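Local atomic coordinates of periplasmic cell division protein (SufI) (Aquifex aeolicus, PDB entry 6SYY), a protein that probably acts as a multicopper oxidase, taking electrons from its substrates at one copper and passing them to a three-copper cluster where dioxygen is reduced. Residues M221-F226 with R404-I409; E292-P297 with T480-P485; T80-Y85 with Q206-D211; V429-N434 with V439-V444. All coordinates share one frame; numbering follows the deposited sequence.

Contact 1 of 4, residues M221-F226 with R404-I409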
loop_
_atom_site.group_PDB
_atom_site.type_symbol
_atom_site.label_atom_id
_atom_site.label_comp_id
_atom_site.label_asym_id
_atom_site.label_seq_id
_atom_site.Cartn_x
_atom_site.Cartn_y
_atom_site.Cartn_z
ATOM N N MET A 221 19.009 -8.844 5.596
ATOM C CA MET A 221 19.719 -10.014 6.106
ATOM C C MET A 221 19.004 -11.277 5.634
ATOM O O MET A 221 17.901 -11.585 6.097
ATOM C CB MET A 221 19.809 -9.966 7.630
ATOM C CG MET A 221 20.725 -8.882 8.174
ATOM S SD MET A 221 22.449 -9.119 7.702
ATOM C CE MET A 221 23.203 -7.727 8.537
ATOM N N GLY A 222 19.635 -12.005 4.713
ATOM C CA GLY A 222 19.096 -13.251 4.203
ATOM C C GLY A 222 17.752 -13.149 3.512
ATOM O O GLY A 222 17.612 -12.484 2.480
ATOM N N HIS A 223 16.750 -13.826 4.074
ATOM C CA HIS A 223 15.399 -13.830 3.532
ATOM C C HIS A 223 14.387 -13.332 4.559
ATOM O O HIS A 223 13.204 -13.670 4.493
ATOM C CB HIS A 223 15.032 -15.226 3.035
ATOM C CG HIS A 223 16.053 -15.816 2.114
ATOM N ND1 HIS A 223 15.954 -15.739 0.740
ATOM C CD2 HIS A 223 17.202 -16.484 2.370
ATOM C CE1 HIS A 223 16.994 -16.340 0.192
ATOM N NE2 HIS A 223 17.766 -16.802 1.159
ATOM N N MET A 224 14.840 -12.509 5.503
ATOM C CA MET A 224 13.986 -11.963 6.547
ATOM C C MET A 224 13.349 -10.633 6.167
ATOM O O MET A 224 12.562 -10.096 6.951
ATOM C CB MET A 224 14.785 -11.790 7.843
ATOM C CG MET A 224 15.304 -13.091 8.432
ATOM S SD MET A 224 16.079 -12.849 10.041
ATOM C CE MET A 224 17.526 -11.905 9.586
ATOM N N GLY A 225 13.656 -10.095 4.991
ATOM C CA GLY A 225 13.204 -8.764 4.645
ATOM C C GLY A 225 14.046 -7.709 5.330
ATOM O O GLY A 225 14.838 -8.025 6.223
ATOM N N PHE A 226 13.895 -6.455 4.923
ATOM C CA PHE A 226 14.652 -5.372 5.527
ATOM C C PHE A 226 13.860 -4.740 6.663
ATOM O O PHE A 226 12.650 -4.520 6.548
ATOM C CB PHE A 226 15.009 -4.298 4.498
ATOM C CG PHE A 226 15.682 -3.098 5.105
ATOM C CD1 PHE A 226 17.061 -3.051 5.232
ATOM C CD2 PHE A 226 14.934 -2.027 5.573
ATOM C CE1 PHE A 226 17.679 -1.958 5.806
ATOM C CE2 PHE A 226 15.549 -0.942 6.154
ATOM C CZ PHE A 226 16.923 -0.903 6.264
ATOM N N ARG A 404 14.550 -24.662 1.360
ATOM C CA ARG A 404 15.942 -24.388 1.720
ATOM C C ARG A 404 16.214 -22.881 1.739
ATOM O O ARG A 404 17.009 -22.350 0.960
ATOM C CB ARG A 404 16.903 -25.120 0.772
ATOM C CG ARG A 404 18.260 -25.449 1.376
ATOM C CD ARG A 404 19.091 -26.305 0.433
ATOM N NE ARG A 404 19.447 -25.592 -0.792
ATOM C CZ ARG A 404 20.134 -26.127 -1.798
ATOM N NH1 ARG A 404 20.539 -27.389 -1.732
ATOM N NH2 ARG A 404 20.414 -25.402 -2.874
ATOM N N MET A 405 15.516 -22.196 2.650
ATOM C CA MET A 405 15.631 -20.747 2.836
ATOM C C MET A 405 15.217 -19.969 1.589
ATOM O O MET A 405 15.772 -18.908 1.294
ATOM C CB MET A 405 17.046 -20.336 3.259
ATOM C CG MET A 405 17.493 -20.870 4.609
ATOM S SD MET A 405 18.984 -20.030 5.185
ATOM C CE MET A 405 20.013 -20.088 3.717
ATOM N N VAL A 406 14.245 -20.486 0.840
ATOM C CA VAL A 406 13.666 -19.778 -0.299
ATOM C C VAL A 406 12.160 -19.977 -0.235
ATOM O O VAL A 406 11.682 -21.115 -0.284
ATOM C CB VAL A 406 14.210 -20.280 -1.650
ATOM C CG1 VAL A 406 13.558 -19.520 -2.792
ATOM C CG2 VAL A 406 15.726 -20.150 -1.713
ATOM N N PHE A 407 11.409 -18.881 -0.129
ATOM C CA PHE A 407 9.964 -18.978 0.018
ATOM C C PHE A 407 9.308 -19.334 -1.308
ATOM O O PHE A 407 9.671 -18.797 -2.359
ATOM C CB PHE A 407 9.385 -17.669 0.545
ATOM C CG PHE A 407 9.690 -17.405 1.987
ATOM C CD1 PHE A 407 9.293 -18.304 2.965
ATOM C CD2 PHE A 407 10.356 -16.252 2.370
ATOM C CE1 PHE A 407 9.569 -18.064 4.300
ATOM C CE2 PHE A 407 10.639 -16.006 3.701
ATOM C CZ PHE A 407 10.242 -16.911 4.667
ATOM N N THR A 408 8.330 -20.238 -1.253
ATOM C CA THR A 408 7.688 -20.772 -2.445
ATOM C C THR A 408 6.191 -20.497 -2.429
ATOM O O THR A 408 5.575 -20.304 -1.376
ATOM C CB THR A 408 7.905 -22.284 -2.580
ATOM O OG1 THR A 408 7.273 -22.961 -1.481
ATOM C CG2 THR A 408 9.388 -22.613 -2.608
ATOM N N ILE A 409 5.618 -20.498 -3.627
ATOM C CA ILE A 409 4.180 -20.422 -3.836
ATOM C C ILE A 409 3.808 -21.656 -4.644
ATOM O O ILE A 409 4.177 -21.768 -5.819
ATOM C CB ILE A 409 3.766 -19.135 -4.562
ATOM C CG1 ILE A 409 4.164 -17.905 -3.746
ATOM C CG2 ILE A 409 2.276 -19.127 -4.825
ATOM C CD1 ILE A 409 3.966 -16.595 -4.484
#
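The carbonyl oxygen of Met-405 sits over one face of the His-223 imidazole, touching the ring broadly: it is 2.9 Å from NE2 of His-223 and 3.2 Å from CG of the same ring. Because the oxygen comes from above the ring, the approach suits no N-H bond and is a carbonyl-to-face contact. The CB of Met-405 adds an apolar touch, 4.0 Å from CD2 of His-223, and the two side chains cross at about a right angle. The backbone O of His-223, in turn, lies near the plane of the Phe-407 ring, 3.6 Å from its CE2, and also receives a weak hydrogen bond from NE2 of the copper ligand His-514. The flat apolar ring of Phe-407 packs against His-514 and, edge to face, against a second ligand of this mononuclear copper, His-451. His-223 is presented by a type II' turn from Met-221 to Met-224, whose second position is filled by Gly-222 with positive phi, natural for glycine. Thus a loop of the second cupredoxin domain, between strands 200-208 and 230-233, reaches the third domain beside its mononuclear copper; Glu-513 of helix 512-516 binds Phe-226 N, while strand 407-409 edges its sheet beside strand 394-402.

Contact 2 of 4, residues E292-P297 with T480-P485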
loop_
_atom_site.group_PDB
_atom_site.type_symbol
_atom_site.label_atom_id
_atom_site.label_comp_id
_atom_site.label_asym_id
_atom_site.label_seq_id
_atom_site.Cartn_x
_atom_site.Cartn_y
_atom_site.Cartn_z
ATOM N N GLU A 292 -6.996 -0.117 17.828
ATOM C CA GLU A 292 -5.720 -0.435 17.200
ATOM C C GLU A 292 -5.980 -0.983 15.804
ATOM O O GLU A 292 -7.063 -1.495 15.508
ATOM C CB GLU A 292 -4.905 -1.445 18.019
ATOM C CG GLU A 292 -5.563 -2.794 18.186
ATOM C CD GLU A 292 -4.588 -3.854 18.649
ATOM O OE1 GLU A 292 -4.115 -4.634 17.797
ATOM O OE2 GLU A 292 -4.285 -3.901 19.860
ATOM N N ILE A 293 -4.966 -0.867 14.948
ATOM C CA ILE A 293 -5.017 -1.408 13.595
ATOM C C ILE A 293 -3.671 -2.034 13.259
ATOM O O ILE A 293 -2.611 -1.504 13.614
ATOM C CB ILE A 293 -5.385 -0.338 12.548
ATOM C CG1 ILE A 293 -4.453 0.872 12.654
ATOM C CG2 ILE A 293 -6.841 0.069 12.686
ATOM C CD1 ILE A 293 -4.575 1.816 11.487
ATOM N N LEU A 294 -3.723 -3.171 12.574
ATOM C CA LEU A 294 -2.545 -3.864 12.075
ATOM C C LEU A 294 -2.448 -3.583 10.583
ATOM O O LEU A 294 -3.408 -3.823 9.843
ATOM C CB LEU A 294 -2.653 -5.364 12.342
ATOM C CG LEU A 294 -1.449 -6.273 12.103
ATOM C CD1 LEU A 294 -0.313 -5.895 13.031
ATOM C CD2 LEU A 294 -1.857 -7.721 12.322
ATOM N N VAL A 295 -1.307 -3.062 10.144
ATOM C CA VAL A 295 -1.125 -2.674 8.751
ATOM C C VAL A 295 0.216 -3.210 8.264
ATOM O O VAL A 295 1.270 -2.869 8.812
ATOM C CB VAL A 295 -1.228 -1.150 8.561
ATOM C CG1 VAL A 295 -0.490 -0.410 9.666
ATOM C CG2 VAL A 295 -0.730 -0.746 7.180
ATOM N N ALA A 296 0.172 -4.050 7.260
ATOM C CA ALA A 296 1.342 -4.664 6.665
ATOM C C ALA A 296 1.795 -3.872 5.449
ATOM O O ALA A 296 1.057 -3.023 4.936
ATOM C CB ALA A 296 1.028 -6.109 6.263
ATOM N N PRO A 297 3.017 -4.101 4.974
ATOM C CA PRO A 297 3.447 -3.481 3.715
ATOM C C PRO A 297 2.466 -3.768 2.589
ATOM O O PRO A 297 2.043 -4.907 2.384
ATOM C CB PRO A 297 4.807 -4.134 3.456
ATOM C CG PRO A 297 5.317 -4.467 4.804
ATOM C CD PRO A 297 4.126 -4.794 5.654
ATOM N N THR A 480 -4.380 -6.632 -0.333
ATOM C CA THR A 480 -3.256 -7.221 0.391
ATOM C C THR A 480 -3.767 -7.766 1.718
ATOM O O THR A 480 -4.274 -6.999 2.543
ATOM C CB THR A 480 -2.151 -6.185 0.635
ATOM O OG1 THR A 480 -1.766 -5.576 -0.606
ATOM C CG2 THR A 480 -0.939 -6.844 1.277
ATOM N N VAL A 481 -3.628 -9.074 1.945
ATOM C CA VAL A 481 -4.134 -9.710 3.159
ATOM C C VAL A 481 -2.968 -10.286 3.953
ATOM O O VAL A 481 -2.095 -10.958 3.395
ATOM C CB VAL A 481 -5.188 -10.793 2.853
ATOM C CG1 VAL A 481 -4.626 -11.875 1.941
ATOM C CG2 VAL A 481 -5.728 -11.397 4.157
ATOM N N ILE A 482 -2.954 -10.008 5.257
ATOM C CA ILE A 482 -1.944 -10.565 6.148
ATOM C C ILE A 482 -2.226 -12.043 6.357
ATOM O O ILE A 482 -3.357 -12.434 6.677
ATOM C CB ILE A 482 -1.939 -9.821 7.493
ATOM C CG1 ILE A 482 -1.556 -8.352 7.310
ATOM C CG2 ILE A 482 -1.009 -10.509 8.484
ATOM C CD1 ILE A 482 -1.623 -7.552 8.589
ATOM N N VAL A 483 -1.201 -12.871 6.190
ATOM C CA VAL A 483 -1.301 -14.306 6.435
ATOM C C VAL A 483 -0.234 -14.654 7.464
ATOM O O VAL A 483 0.954 -14.735 7.130
ATOM C CB VAL A 483 -1.136 -15.129 5.155
ATOM C CG1 VAL A 483 -1.343 -16.610 5.450
ATOM C CG2 VAL A 483 -2.113 -14.644 4.090
ATOM N N ALA A 484 -0.656 -14.869 8.712
ATOM C CA ALA A 484 0.265 -15.090 9.817
ATOM C C ALA A 484 0.905 -16.474 9.719
ATOM O O ALA A 484 0.410 -17.342 8.997
ATOM C CB ALA A 484 -0.470 -14.944 11.148
ATOM N N PRO A 485 2.010 -16.704 10.433
ATOM C CA PRO A 485 2.624 -18.038 10.430
ATOM C C PRO A 485 1.619 -19.110 10.812
ATOM O O PRO A 485 0.851 -18.954 11.762
ATOM C CB PRO A 485 3.739 -17.916 11.474
ATOM C CG PRO A 485 4.102 -16.488 11.455
ATOM C CD PRO A 485 2.819 -15.741 11.204
#
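The backbone N of Ala-296 donates a hydrogen bond to OE1 of Glu-299, fixing the backbone where the Ala-296 methyl faces Ile-482; Glu-299 itself also touches the Ile-482 side chain. Two domains of the cupredoxin (beta-sandwich) kind meet here: strand 293-295 pairs with strand 261-267, and strand 480-483 is the outermost strand of its sheet, beside strand 451-455. Ile-482 has the largest share of the buried surface. Its CG1 packs 3.6 Å from CB of Ala-296, a residue small enough to let the two segments come close. The chain then runs on extended (chi2 176°), sending CD1 to the branch of Leu-294, where it lies 3.7 Å from both CG and CD2 of that leucine. Branched aliphatic chains suit this buried place. Backbone groups of the same strand are satisfied from outside, with Ile-482 O bonded to Arg-465 and Thr-480 N to Glu-280. Thr-480 also brings the interface close to the trinuclear copper site, since its side chain packs on the ligand His-454. With OG1 beside the backbone N (chi1 -54°), the threonine methyl CG2 turns to the other domain, resting 3.7 Å from O of Pro-297.

Contact 3 of 4, residues T80-Y85 with Q206-D211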
loop_
_atom_site.group_PDB
_atom_site.type_symbol
_atom_site.label_atom_id
_atom_site.label_comp_id
_atom_site.label_asym_id
_atom_site.label_seq_id
_atom_site.Cartn_x
_atom_site.Cartn_y
_atom_site.Cartn_z
ATOM N N THR A 80 20.877 13.197 1.689
ATOM C CA THR A 80 20.696 11.764 1.509
ATOM C C THR A 80 20.453 11.484 0.037
ATOM O O THR A 80 19.507 12.018 -0.551
ATOM C CB THR A 80 19.530 11.250 2.350
ATOM O OG1 THR A 80 19.749 11.590 3.724
ATOM C CG2 THR A 80 19.406 9.736 2.211
ATOM N N ASP A 81 21.309 10.655 -0.555
ATOM C CA ASP A 81 21.124 10.248 -1.938
ATOM C C ASP A 81 19.902 9.347 -2.027
ATOM O O ASP A 81 19.856 8.291 -1.388
ATOM C CB ASP A 81 22.368 9.525 -2.455
ATOM C CG ASP A 81 23.561 10.455 -2.620
ATOM O OD1 ASP A 81 23.434 11.657 -2.309
ATOM O OD2 ASP A 81 24.630 9.981 -3.063
ATOM N N MET A 82 18.906 9.766 -2.807
ATOM C CA MET A 82 17.658 9.025 -2.902
ATOM C C MET A 82 17.102 9.109 -4.318
ATOM O O MET A 82 17.476 9.977 -5.113
ATOM C CB MET A 82 16.615 9.547 -1.908
ATOM C CG MET A 82 16.936 9.252 -0.457
ATOM S SD MET A 82 15.595 9.746 0.629
ATOM C CE MET A 82 14.314 8.614 0.102
ATOM N N LEU A 83 16.192 8.185 -4.613
ATOM C CA LEU A 83 15.414 8.206 -5.841
ATOM C C LEU A 83 14.079 8.895 -5.588
ATOM O O LEU A 83 13.498 8.776 -4.507
ATOM C CB LEU A 83 15.180 6.781 -6.352
ATOM C CG LEU A 83 16.366 6.001 -6.934
ATOM C CD1 LEU A 83 16.070 4.505 -6.968
ATOM C CD2 LEU A 83 16.695 6.499 -8.329
ATOM N N VAL A 84 13.597 9.633 -6.586
ATOM C CA VAL A 84 12.292 10.275 -6.501
ATOM C C VAL A 84 11.580 10.108 -7.831
ATOM O O VAL A 84 12.206 10.022 -8.890
ATOM C CB VAL A 84 12.376 11.778 -6.135
ATOM C CG1 VAL A 84 12.955 11.966 -4.747
ATOM C CG2 VAL A 84 13.189 12.547 -7.166
ATOM N N TYR A 85 10.257 10.042 -7.763
ATOM C CA TYR A 85 9.413 10.222 -8.934
ATOM C C TYR A 85 9.161 11.715 -9.094
ATOM O O TYR A 85 8.645 12.360 -8.174
ATOM C CB TYR A 85 8.094 9.464 -8.782
ATOM C CG TYR A 85 8.187 7.962 -8.967
ATOM C CD1 TYR A 85 8.786 7.413 -10.094
ATOM C CD2 TYR A 85 7.663 7.093 -8.016
ATOM C CE1 TYR A 85 8.864 6.034 -10.267
ATOM C CE2 TYR A 85 7.735 5.718 -8.179
ATOM C CZ TYR A 85 8.336 5.193 -9.304
ATOM O OH TYR A 85 8.407 3.827 -9.464
ATOM N N GLN A 206 7.270 4.461 6.991
ATOM C CA GLN A 206 8.405 3.720 6.468
ATOM C C GLN A 206 9.482 3.656 7.538
ATOM O O GLN A 206 9.658 4.596 8.315
ATOM C CB GLN A 206 8.974 4.382 5.210
ATOM C CG GLN A 206 7.981 4.569 4.079
ATOM C CD GLN A 206 8.627 5.191 2.862
ATOM O OE1 GLN A 206 8.805 4.534 1.834
ATOM N NE2 GLN A 206 8.995 6.461 2.973
ATOM N N ASP A 207 10.203 2.542 7.581
ATOM C CA ASP A 207 11.375 2.432 8.433
ATOM C C ASP A 207 12.618 2.392 7.559
ATOM O O ASP A 207 12.635 1.731 6.514
ATOM C CB ASP A 207 11.308 1.203 9.350
ATOM C CG ASP A 207 11.147 -0.098 8.591
ATOM O OD1 ASP A 207 10.543 -0.091 7.500
ATOM O OD2 ASP A 207 11.618 -1.137 9.100
ATOM N N LYS A 208 13.644 3.135 7.971
ATOM C CA LYS A 208 14.887 3.240 7.218
ATOM C C LYS A 208 16.059 3.320 8.189
ATOM O O LYS A 208 15.893 3.599 9.380
ATOM C CB LYS A 208 14.876 4.456 6.272
ATOM C CG LYS A 208 13.866 4.322 5.139
ATOM C CD LYS A 208 13.983 5.396 4.062
ATOM C CE LYS A 208 12.969 5.118 2.948
ATOM N NZ LYS A 208 12.824 6.239 1.989
ATOM N N THR A 209 17.253 3.064 7.662
ATOM C CA THR A 209 18.484 3.077 8.439
ATOM C C THR A 209 19.477 4.028 7.787
ATOM O O THR A 209 19.692 3.965 6.570
ATOM C CB THR A 209 19.078 1.670 8.536
ATOM O OG1 THR A 209 18.136 0.798 9.173
ATOM C CG2 THR A 209 20.365 1.689 9.337
ATOM N N PHE A 210 20.079 4.901 8.596
ATOM C CA PHE A 210 21.019 5.913 8.129
ATOM C C PHE A 210 22.388 5.684 8.750
ATOM O O PHE A 210 22.491 5.323 9.927
ATOM C CB PHE A 210 20.543 7.321 8.491
ATOM C CG PHE A 210 19.212 7.681 7.913
ATOM C CD1 PHE A 210 19.130 8.385 6.724
ATOM C CD2 PHE A 210 18.039 7.321 8.561
ATOM C CE1 PHE A 210 17.907 8.725 6.188
ATOM C CE2 PHE A 210 16.810 7.654 8.028
ATOM C CZ PHE A 210 16.746 8.360 6.837
ATOM N N ASP A 211 23.440 5.911 7.964
ATOM C CA ASP A 211 24.797 5.867 8.493
ATOM C C ASP A 211 25.134 7.224 9.119
ATOM O O ASP A 211 24.276 8.100 9.258
ATOM C CB ASP A 211 25.789 5.461 7.403
ATOM C CG ASP A 211 25.913 6.499 6.295
ATOM O OD1 ASP A 211 25.054 7.399 6.210
ATOM O OD2 ASP A 211 26.878 6.412 5.506
#
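Met-82 and Lys-208 reach toward each other tip to tip, the methyl CE of Met-82 lying 3.4 Å from NZ of Lys-208. This is van der Waals contact, since a methyl carbon offers the amine no acceptor; the sulfur SD of Met-82 stands farther off, 4.7 Å from NZ of Lys-208. A bend at the last torsion of the methionine (chi3 66°) turns CE to the lysine, whose own chain is drawn out straight beyond CG. Long, flexible chains suit the place, because the backbones are well separated: even the nearest CA atoms, those of Thr-80 and Phe-210, are 8.8 Å apart. The Lys-208 side chain also touches Leu-232, Leu-235 and Tyr-171.

What is bridged is the seam between the first two cupredoxin domains. Strand 80-86 runs antiparallel to strand 63-72 in the first, with Thr-80, Met-82 and Val-84 bonded through their backbones to Leu-72, Thr-70 and Lys-68, whereas strand 200-208 belongs to the second, beside strands 230-233 and 247-254.

Aromatic contact is looser, though this pair buries about as much surface as the first. The hydroxyl oxygen OG1 of Thr-80 lies near the plane of the Phe-210 ring, at its edge, 4.2 Å from CE1. That hydroxyl is spent elsewhere, in a hydrogen bond to the carbonyl of Gly-214, while Phe-210 finds apolar neighbours in Leu-216 and Leu-232.

Among the polar bonds around the contact, Gln-215 OE1 accepts from the backbone N of Asp-81, and the backbone N of Gln-215 is bound by OD1 of Asp-211.

Contact 4 of 4, residues V429-N434 with V439-V444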
loop_
_atom_site.group_PDB
_atom_site.type_symbol
_atom_site.label_atom_id
_atom_site.label_comp_id
_atom_site.label_asym_id
_atom_site.label_seq_id
_atom_site.Cartn_x
_atom_site.Cartn_y
_atom_site.Cartn_z
ATOM N N VAL A 429 1.727 -19.411 -16.204
ATOM C CA VAL A 429 0.806 -18.924 -15.186
ATOM C C VAL A 429 0.593 -20.039 -14.176
ATOM O O VAL A 429 0.556 -21.221 -14.539
ATOM C CB VAL A 429 -0.544 -18.463 -15.781
ATOM C CG1 VAL A 429 -0.343 -17.263 -16.694
ATOM C CG2 VAL A 429 -1.231 -19.605 -16.525
ATOM N N LEU A 430 0.473 -19.664 -12.900
ATOM C CA LEU A 430 0.202 -20.659 -11.872
ATOM C C LEU A 430 -1.174 -21.280 -12.068
ATOM O O LEU A 430 -1.342 -22.495 -11.918
ATOM C CB LEU A 430 0.310 -20.028 -10.486
ATOM C CG LEU A 430 0.199 -21.025 -9.332
ATOM C CD1 LEU A 430 1.375 -21.993 -9.356
ATOM C CD2 LEU A 430 0.099 -20.313 -7.984
ATOM N N PHE A 431 -2.165 -20.461 -12.403
ATOM C CA PHE A 431 -3.504 -20.944 -12.685
ATOM C C PHE A 431 -4.160 -19.968 -13.646
ATOM O O PHE A 431 -3.706 -18.832 -13.818
ATOM C CB PHE A 431 -4.342 -21.102 -11.405
ATOM C CG PHE A 431 -4.588 -19.813 -10.676
ATOM C CD1 PHE A 431 -3.692 -19.360 -9.722
ATOM C CD2 PHE A 431 -5.715 -19.054 -10.942
ATOM C CE1 PHE A 431 -3.909 -18.175 -9.054
ATOM C CE2 PHE A 431 -5.938 -17.863 -10.277
ATOM C CZ PHE A 431 -5.034 -17.425 -9.331
ATOM N N GLU A 432 -5.240 -20.424 -14.270
ATOM C CA GLU A 432 -5.943 -19.659 -15.286
ATOM C C GLU A 432 -7.431 -19.670 -14.978
ATOM O O GLU A 432 -7.972 -20.686 -14.534
ATOM C CB GLU A 432 -5.675 -20.241 -16.679
ATOM C CG GLU A 432 -6.349 -19.514 -17.822
ATOM C CD GLU A 432 -5.940 -20.074 -19.168
ATOM O OE1 GLU A 432 -4.924 -20.798 -19.223
ATOM O OE2 GLU A 432 -6.631 -19.795 -20.168
ATOM N N GLN A 433 -8.088 -18.534 -15.207
ATOM C CA GLN A 433 -9.519 -18.396 -14.988
ATOM C C GLN A 433 -10.164 -17.747 -16.207
ATOM O O GLN A 433 -9.506 -17.067 -16.998
ATOM C CB GLN A 433 -9.824 -17.560 -13.731
ATOM C CG GLN A 433 -9.183 -18.082 -12.455
ATOM C CD GLN A 433 -9.740 -19.426 -12.025
ATOM O OE1 GLN A 433 -10.808 -19.844 -12.474
ATOM N NE2 GLN A 433 -9.014 -20.111 -11.150
ATOM N N ASN A 434 -11.462 -17.975 -16.356
ATOM C CA ASN A 434 -12.238 -17.285 -17.372
ATOM C C ASN A 434 -12.750 -15.964 -16.819
ATOM O O ASN A 434 -12.982 -15.824 -15.615
ATOM C CB ASN A 434 -13.411 -18.143 -17.838
ATOM C CG ASN A 434 -12.978 -19.272 -18.736
ATOM O OD1 ASN A 434 -12.057 -19.118 -19.537
ATOM N ND2 ASN A 434 -13.638 -20.418 -18.610
ATOM N N VAL A 439 -13.623 -16.857 -7.744
ATOM C CA VAL A 439 -12.616 -17.776 -7.231
ATOM C C VAL A 439 -12.431 -17.509 -5.747
ATOM O O VAL A 439 -12.318 -16.352 -5.326
ATOM C CB VAL A 439 -11.273 -17.626 -7.973
ATOM C CG1 VAL A 439 -10.266 -18.645 -7.456
ATOM C CG2 VAL A 439 -11.475 -17.779 -9.471
ATOM N N ILE A 440 -12.415 -18.573 -4.955
ATOM C CA ILE A 440 -11.979 -18.511 -3.568
ATOM C C ILE A 440 -10.511 -18.905 -3.536
ATOM O O ILE A 440 -10.155 -20.035 -3.886
ATOM C CB ILE A 440 -12.815 -19.428 -2.664
ATOM C CG1 ILE A 440 -14.274 -18.966 -2.636
ATOM C CG2 ILE A 440 -12.229 -19.463 -1.257
ATOM C CD1 ILE A 440 -15.169 -19.835 -1.774
ATOM N N ILE A 441 -9.654 -17.976 -3.141
ATOM C CA ILE A 441 -8.237 -18.257 -2.978
ATOM C C ILE A 441 -7.986 -18.592 -1.518
ATOM O O ILE A 441 -8.476 -17.902 -0.616
ATOM C CB ILE A 441 -7.371 -17.078 -3.446
ATOM C CG1 ILE A 441 -7.506 -16.900 -4.958
ATOM C CG2 ILE A 441 -5.917 -17.301 -3.072
ATOM C CD1 ILE A 441 -6.561 -15.867 -5.533
ATOM N N GLU A 442 -7.233 -19.658 -1.287
ATOM C CA GLU A 442 -6.993 -20.203 0.042
ATOM C C GLU A 442 -5.489 -20.182 0.283
ATOM O O GLU A 442 -4.771 -21.093 -0.143
ATOM C CB GLU A 442 -7.562 -21.616 0.151
ATOM C CG GLU A 442 -7.415 -22.249 1.512
ATOM C CD GLU A 442 -8.099 -23.590 1.579
ATOM O OE1 GLU A 442 -8.703 -23.988 0.559
ATOM O OE2 GLU A 442 -8.034 -24.239 2.645
ATOM N N TYR A 443 -5.014 -19.135 0.947
ATOM C CA TYR A 443 -3.613 -19.063 1.327
ATOM C C TYR A 443 -3.365 -19.971 2.522
ATOM O O TYR A 443 -4.069 -19.883 3.533
ATOM C CB TYR A 443 -3.219 -17.629 1.666
ATOM C CG TYR A 443 -3.198 -16.689 0.483
ATOM C CD1 TYR A 443 -2.323 -16.894 -0.573
ATOM C CD2 TYR A 443 -4.033 -15.581 0.436
ATOM C CE1 TYR A 443 -2.290 -16.029 -1.655
ATOM C CE2 TYR A 443 -4.008 -14.711 -0.637
ATOM C CZ TYR A 443 -3.133 -14.942 -1.681
ATOM O OH TYR A 443 -3.101 -14.081 -2.755
ATOM N N VAL A 444 -2.371 -20.847 2.403
ATOM C CA VAL A 444 -1.975 -21.749 3.478
ATOM C C VAL A 444 -0.499 -21.501 3.750
ATOM O O VAL A 444 0.360 -21.910 2.959
ATOM C CB VAL A 444 -2.230 -23.220 3.124
ATOM C CG1 VAL A 444 -1.883 -24.108 4.303
ATOM C CG2 VAL A 444 -3.676 -23.428 2.702
#
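Val-439 has the most surface buried here, and it meets Gln-433 head on, the two side chains coming from opposite directions. Its CG2 branch does the touching, 3.5 Å from CD of Gln-433 and 3.8 Å from CG of the same residue. The methyl therefore rests on the amide group and the last methylene together, a van der Waals contact in which valine supplies a compact apolar surface. A bend at the second torsion of Gln-433 (chi2 -66°) folds the chain, and the amide carbon CD ends up against the valine methyl; the side chain also packs on Gln-394, Gln-396 and Met-495.

Both segments belong to one beta arch of a cupredoxin sandwich: strand 432-433 runs parallel to strand 520-525 in one sheet, and after a short turn strand 437-445 enters the other, between strands 394-402 and 488-495. In that turn the backbone N of Asn-434 is hydrogen-bonded to OD2 of Asp-437.

Phe-431 lies two residues before Gln-433, on the same inward side, and the CG of Gln-433 sits in the plane of its ring, at the edge. Across the sandwich the tip of the ring, CZ, comes within 4.4 Å of CD1 of Ile-441, a loose apolar approach that the CD1 end of Ile-441 makes. A large ring suits this interior, where Tyr-523 meets it with its plane nearly parallel. Backbone bonds join Phe-431 and Gln-433 to Arg-524 of strand 520-525.

In the fold
From the N terminus, contact 3 closes first, joining strand 80-86 to segment 206-211, and so the first domain to the second, before contact 1 opens. Contacts 1 and 2 then cross: 221-226 and 292-297, both of the second domain, wait for partners in the third, 404-409 and 480-485. Contact 4, a short local closure between the two sheets of the third domain, is nested inside the loop of contact 2. Some contacts touch directly: Phe-226 of contact 1 packs on Thr-209 of contact 3, Ile-409 of contact 1 on Leu-430 of contact 4, and Val-481 of contact 2 on Tyr-443 of contact 4. Contacts 3 and 4 lie on opposite sides of the chain's centre, with centres about 36 Å apart.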